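Local coordinates for NAD-dependent epimerase/dehydratase domain-containing protein (Ruegeria pomeroyi DSS-3, PDB 3IUS) that is of unknown function but, as a member of the NAD-dependent epimerase/dehydratase family, probably binds a dinucleotide cofactor in a Rossmann-type domain, at residues 9-14 against 52-57; 208-213 against 259-264. All blocks are in the same frame, centred on the assembly; numbering follows the deposited sequence. Where two conformers were deposited one is given.

Interaction 1 of 2, residues 9-14 against 52-57; sequences LSFGHG and LLWPGE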
loop_
_atom_site.group_PDB
_atom_site.type_symbol
_atom_site.label_atom_id
_atom_site.label_comp_id
_atom_site.label_asym_id
_atom_site.label_seq_id
_atom_site.Cartn_x
_atom_site.Cartn_y
_atom_site.Cartn_z
ATOM N N LEU A 9 -16.277 6.021 -0.489
ATOM C CA LEU A 9 -16.382 4.900 -1.415
ATOM C C LEU A 9 -14.984 4.340 -1.679
ATOM O O LEU A 9 -14.088 5.050 -2.136
ATOM C CB LEU A 9 -17.056 5.330 -2.717
ATOM C CG LEU A 9 -17.175 4.298 -3.845
ATOM C CD1 LEU A 9 -17.780 2.992 -3.343
ATOM C CD2 LEU A 9 -17.987 4.866 -4.995
ATOM N N SER A 10 -14.804 3.060 -1.376
ATOM C CA SER A 10 -13.496 2.434 -1.420
ATOM C C SER A 10 -13.497 1.333 -2.479
ATOM O O SER A 10 -14.134 0.292 -2.301
ATOM C CB SER A 10 -13.179 1.865 -0.033
ATOM O OG SER A 10 -12.018 1.058 -0.022
ATOM N N PHE A 11 -12.806 1.575 -3.592
ATOM C CA PHE A 11 -12.734 0.606 -4.685
ATOM C C PHE A 11 -11.656 -0.422 -4.390
ATOM O O PHE A 11 -10.505 -0.066 -4.122
ATOM C CB PHE A 11 -12.418 1.299 -6.014
ATOM C CG PHE A 11 -13.508 2.203 -6.503
ATOM C CD1 PHE A 11 -14.527 1.711 -7.307
ATOM C CD2 PHE A 11 -13.510 3.545 -6.170
ATOM C CE1 PHE A 11 -15.532 2.547 -7.764
ATOM C CE2 PHE A 11 -14.508 4.384 -6.620
ATOM C CZ PHE A 11 -15.523 3.884 -7.413
ATOM N N GLY A 12 -12.018 -1.695 -4.460
ATOM C CA GLY A 12 -11.087 -2.749 -4.111
ATOM C C GLY A 12 -10.783 -2.681 -2.630
ATOM O O GLY A 12 -9.625 -2.610 -2.218
ATOM N N HIS A 13 -11.845 -2.687 -1.830
ATOM C CA HIS A 13 -11.750 -2.606 -0.378
ATOM C C HIS A 13 -11.113 -3.870 0.191
ATOM O O HIS A 13 -11.814 -4.788 0.614
ATOM C CB HIS A 13 -13.147 -2.438 0.206
ATOM C CG HIS A 13 -13.162 -2.003 1.639
ATOM N ND1 HIS A 13 -12.995 -0.688 2.019
ATOM C CD2 HIS A 13 -13.352 -2.705 2.782
ATOM C CE1 HIS A 13 -13.068 -0.602 3.336
ATOM N NE2 HIS A 13 -13.285 -1.810 3.823
ATOM N N GLY A 14 -9.784 -3.906 0.207
ATOM C CA GLY A 14 -9.063 -5.090 0.641
ATOM C C GLY A 14 -8.344 -4.921 1.967
ATOM O O GLY A 14 -8.798 -4.193 2.845
ATOM N N LEU A 52 -20.137 -3.996 -2.033
ATOM C CA LEU A 52 -20.638 -3.921 -3.398
ATOM C C LEU A 52 -19.833 -4.847 -4.292
ATOM O O LEU A 52 -18.607 -4.901 -4.194
ATOM C CB LEU A 52 -20.529 -2.496 -3.939
ATOM C CG LEU A 52 -21.549 -1.452 -3.500
ATOM C CD1 LEU A 52 -21.270 -0.147 -4.222
ATOM C CD2 LEU A 52 -22.956 -1.942 -3.798
ATOM N N LEU A 53 -20.522 -5.566 -5.170
ATOM C CA LEU A 53 -19.857 -6.401 -6.155
ATOM C C LEU A 53 -19.552 -5.573 -7.399
ATOM O O LEU A 53 -20.456 -4.990 -7.995
ATOM C CB LEU A 53 -20.736 -7.602 -6.515
ATOM C CG LEU A 53 -20.134 -8.705 -7.388
ATOM C CD1 LEU A 53 -18.874 -9.278 -6.752
ATOM C CD2 LEU A 53 -21.168 -9.796 -7.624
ATOM N N TRP A 54 -18.278 -5.511 -7.776
ATOM C CA TRP A 54 -17.851 -4.746 -8.948
ATOM C C TRP A 54 -16.535 -5.298 -9.509
ATOM O O TRP A 54 -15.562 -5.445 -8.769
ATOM C CB TRP A 54 -17.714 -3.261 -8.590
ATOM C CG TRP A 54 -17.576 -2.373 -9.785
ATOM C CD1 TRP A 54 -18.568 -1.995 -10.641
ATOM C CD2 TRP A 54 -16.377 -1.754 -10.261
ATOM N NE1 TRP A 54 -18.061 -1.178 -11.620
ATOM C CE2 TRP A 54 -16.717 -1.015 -11.411
ATOM C CE3 TRP A 54 -15.046 -1.758 -9.829
ATOM C CZ2 TRP A 54 -15.776 -0.284 -12.134
ATOM C CZ3 TRP A 54 -14.113 -1.032 -10.550
ATOM C CH2 TRP A 54 -14.482 -0.308 -11.691
ATOM N N PRO A 55 -16.485 -5.596 -10.822
ATOM C CA PRO A 55 -17.466 -5.408 -11.902
ATOM C C PRO A 55 -18.858 -5.967 -11.641
ATOM O O PRO A 55 -19.027 -7.000 -10.993
ATOM C CB PRO A 55 -16.831 -6.157 -13.079
ATOM C CG PRO A 55 -15.384 -6.062 -12.828
ATOM C CD PRO A 55 -15.223 -6.155 -11.339
ATOM N N GLY A 56 -19.852 -5.271 -12.177
ATOM C CA GLY A 56 -21.244 -5.646 -12.034
ATOM C C GLY A 56 -22.064 -4.395 -12.272
ATOM O O GLY A 56 -21.906 -3.736 -13.300
ATOM N N GLU A 57 -22.928 -4.054 -11.325
ATOM C CA GLU A 57 -23.628 -2.785 -11.405
ATOM C C GLU A 57 -22.654 -1.660 -11.093
ATOM O O GLU A 57 -21.697 -1.844 -10.345
ATOM C CB GLU A 57 -24.828 -2.746 -10.457
ATOM C CG GLU A 57 -26.007 -3.601 -10.915
ATOM C CD GLU A 57 -26.432 -3.313 -12.354
ATOM O OE1 GLU A 57 -26.125 -2.214 -12.872
ATOM O OE2 GLU A 57 -27.076 -4.195 -12.967
#

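Interaction 2 of 2, residues 208-213 against 259-264; sequences CDDEPV and RIKEEL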
loop_
_atom_site.group_PDB
_atom_site.type_symbol
_atom_site.label_atom_id
_atom_site.label_comp_id
_atom_site.label_asym_id
_atom_site.label_seq_id
_atom_site.Cartn_x
_atom_site.Cartn_y
_atom_site.Cartn_z
ATOM N N CYS A 208 6.245 4.681 3.932
ATOM C CA CYS A 208 7.170 3.609 4.281
ATOM C C CYS A 208 7.724 3.913 5.667
ATOM O O CYS A 208 7.620 5.038 6.138
ATOM C CB CYS A 208 8.325 3.558 3.278
ATOM S SG CYS A 208 9.171 5.163 3.054
ATOM N N ASP A 209 8.325 2.923 6.313
ATOM C CA ASP A 209 8.914 3.166 7.622
ATOM C C ASP A 209 10.338 3.731 7.535
ATOM O O ASP A 209 10.805 4.107 6.458
ATOM C CB ASP A 209 8.830 1.916 8.511
ATOM C CG ASP A 209 9.810 0.844 8.111
ATOM O OD1 ASP A 209 10.749 1.136 7.336
ATOM O OD2 ASP A 209 9.648 -0.299 8.594
ATOM N N ASP A 210 11.012 3.792 8.679
ATOM C CA ASP A 210 12.282 4.500 8.798
ATOM C C ASP A 210 13.511 3.699 8.390
ATOM O O ASP A 210 14.606 4.252 8.286
ATOM C CB ASP A 210 12.478 4.982 10.235
ATOM C CG ASP A 210 11.592 6.159 10.578
ATOM O OD1 ASP A 210 10.989 6.728 9.653
ATOM O OD2 ASP A 210 11.501 6.502 11.773
ATOM N N GLU A 211 13.344 2.401 8.172
ATOM C CA GLU A 211 14.505 1.534 8.036
ATOM C C GLU A 211 14.441 0.579 6.845
ATOM O O GLU A 211 13.932 -0.542 6.958
ATOM C CB GLU A 211 14.735 0.756 9.331
ATOM C CG GLU A 211 15.969 -0.120 9.302
ATOM C CD GLU A 211 16.329 -0.671 10.668
ATOM O OE1 GLU A 211 15.786 -0.178 11.676
ATOM O OE2 GLU A 211 17.164 -1.597 10.731
ATOM N N PRO A 212 14.948 1.035 5.689
ATOM C CA PRO A 212 15.156 0.129 4.561
ATOM C C PRO A 212 15.924 -1.077 5.063
ATOM O O PRO A 212 16.916 -0.905 5.769
ATOM C CB PRO A 212 16.029 0.950 3.624
ATOM C CG PRO A 212 15.587 2.361 3.873
ATOM C CD PRO A 212 15.224 2.441 5.331
ATOM N N VAL A 213 15.469 -2.263 4.708
ATOM C CA VAL A 213 16.021 -3.464 5.312
ATOM C C VAL A 213 16.239 -4.567 4.287
ATOM O O VAL A 213 15.409 -4.789 3.414
ATOM C CB VAL A 213 15.115 -3.958 6.469
ATOM C CG1 VAL A 213 13.710 -4.283 5.966
ATOM C CG2 VAL A 213 15.726 -5.170 7.153
ATOM N N ARG A 259 7.689 13.713 4.308
ATOM C CA ARG A 259 6.464 14.437 3.997
ATOM C C ARG A 259 5.291 14.050 4.906
ATOM O O ARG A 259 4.565 14.911 5.398
ATOM C CB ARG A 259 6.102 14.228 2.528
ATOM C CG ARG A 259 5.431 15.426 1.889
ATOM C CD ARG A 259 5.772 15.532 0.412
ATOM N NE ARG A 259 7.207 15.411 0.178
ATOM C CZ ARG A 259 7.852 15.968 -0.842
ATOM N NH1 ARG A 259 9.161 15.795 -0.970
ATOM N NH2 ARG A 259 7.194 16.708 -1.725
ATOM N N ILE A 260 5.103 12.750 5.128
ATOM C CA ILE A 260 3.979 12.317 5.954
ATOM C C ILE A 260 4.163 12.781 7.398
ATOM O O ILE A 260 3.190 13.022 8.110
ATOM C CB ILE A 260 3.762 10.784 5.914
ATOM C CG1 ILE A 260 5.031 10.063 6.353
ATOM C CG2 ILE A 260 3.290 10.340 4.518
ATOM C CD1 ILE A 260 4.889 8.542 6.463
ATOM N N LYS A 261 5.416 12.916 7.822
ATOM C CA LYS A 261 5.713 13.340 9.184
ATOM C C LYS A 261 5.529 14.852 9.315
ATOM O O LYS A 261 4.793 15.322 10.176
ATOM C CB LYS A 261 7.140 12.949 9.566
ATOM C CG LYS A 261 7.380 11.442 9.662
ATOM C CD LYS A 261 8.859 11.168 9.837
ATOM C CE LYS A 261 9.190 9.672 9.892
ATOM N NZ LYS A 261 10.659 9.494 9.750
ATOM N N GLU A 262 6.191 15.598 8.441
ATOM C CA GLU A 262 6.247 17.054 8.547
ATOM C C GLU A 262 4.983 17.758 8.084
ATOM O O GLU A 262 4.615 18.808 8.622
ATOM C CB GLU A 262 7.451 17.589 7.764
ATOM C CG GLU A 262 8.793 17.213 8.367
ATOM C CD GLU A 262 9.956 17.572 7.458
ATOM O OE1 GLU A 262 9.950 18.683 6.893
ATOM O OE2 GLU A 262 10.868 16.739 7.301
ATOM N N GLU A 263 4.323 17.197 7.078
ATOM C CA GLU A 263 3.137 17.835 6.521
ATOM C C GLU A 263 1.855 17.293 7.146
ATOM O O GLU A 263 0.937 18.055 7.424
ATOM C CB GLU A 263 3.105 17.697 4.995
ATOM C CG GLU A 263 4.292 18.348 4.293
ATOM C CD GLU A 263 4.150 18.378 2.778
ATOM O OE1 GLU A 263 3.096 17.952 2.260
ATOM O OE2 GLU A 263 5.101 18.830 2.101
ATOM N N LEU A 264 1.802 15.982 7.380
ATOM C CA LEU A 264 0.584 15.349 7.884
ATOM C C LEU A 264 0.563 15.155 9.398
ATOM O O LEU A 264 -0.480 14.832 9.963
ATOM C CB LEU A 264 0.347 13.994 7.205
ATOM C CG LEU A 264 0.178 13.972 5.689
ATOM C CD1 LEU A 264 -0.223 12.580 5.214
ATOM C CD2 LEU A 264 -0.825 15.027 5.219
#

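Interaction 1 of 2, residues 9-14 against 52-57
Phe11 and Trp54 meet in a T-shaped (edge-to-face) aromatic pair. The edge of the Phe11 ring is turned to the face of the six-membered ring of Trp54. The ring centres lie 5.8 Å apart and the planes stand at 67°. The nearest atoms are Phe11 CD1 and Trp54 CZ3, at 4.3 Å. The indole reaches this place with CG anti to the backbone N (chi1 -167°), and its CB points toward segment 9-14.

The rest of the contact is apolar and looser. Leu9 and Leu52 approach without close touch. Both also lie against Ile32 of strand 30-35, which runs between the two strands in the parallel sheet. Helix 79-90 packs on both rings through Leu84.

The polar bonds belong to 9-14 and its surroundings. Ser10 OG and His13 ND1 are hydrogen-bonded at 2.9 Å, with OG in the plane of the imidazole at its edge. This bond spans the turn after the strand, an inverse gamma turn centred on His13. Ser21 and Ser47 hold His13 NE2. Gly12 and Gly14 fit the glycine-rich GxGxxA pattern, consistent with a dinucleotide-binding loop.

No hydrogen bond links the two segments, so the contact depends on ring packing and apolar burial.

Interaction 2 of 2, residues 208-213 against 259-264
Asp210 and Lys261 both carry CG anti to the carbonyl carbon and beside the backbone N (chi1 -74° and -66°). Beyond CG the lysine chain is fully extended, so its ammonium group spans the gap from the helix to the loop. Lys261 NZ donates to Asp210 OD1 at 2.8 Å, and the pair is a salt bridge. The nitrogen comes to the syn side of OD1, 32° out of the carboxylate plane. The other oxygen, Asp210 OD2, lies farther from Lys261 NZ, at 3.7 Å, so the grip is one-sided.

Asn257 braces both partners. Its ND2 donates to Asp210 OD1 and to Cys208 O, and its OD1 accepts from Lys261 NZ. Replacing Lys261 by an alanine would probably leave Asp210 without its charged mate and Asn257 OD1 without this donor, with Asn257 ND2 still holding the carboxylate.

The loop has its own brace, an Asx turn. Asp209 OD1 accepts from Glu211 N at 3.0 Å, from above the carboxylate plane. This turn lies between strand 204-207 of the large parallel sheet and helix 215-226. The contact joins the loop after that strand to the short helix 258-262.

Deeper in, the touch is slight: Ile260 CD1 lies 4.5 Å from the carbonyl oxygen Cys208 O. The isoleucine also packs on Tyr205 and on Val191 of helix 185-197.

How the interactions relate
From the N terminus, interaction 1 comes first. Strand 7-11 leads into the glycine-containing turn, and the chain passes through helix 15-24, strand 30-35 and helix 41-46 to strand 49-53. There 52-57 closes the loop. Interaction 2 opens only much later, after strand 204-207. Its loop runs through helix 215-226 and helix 243-247 and closes at helix 258-262. The two loops follow in series, so they neither nest nor cross. Interactions 1 and 2 lie on opposite sides of the chain's centre, about 30 Å apart between centres. Both involve the large parallel sheet: interaction 1 joins two of its strand ends, while interaction 2 ties the loop after another strand to helix 258-262, the last but one of the chain.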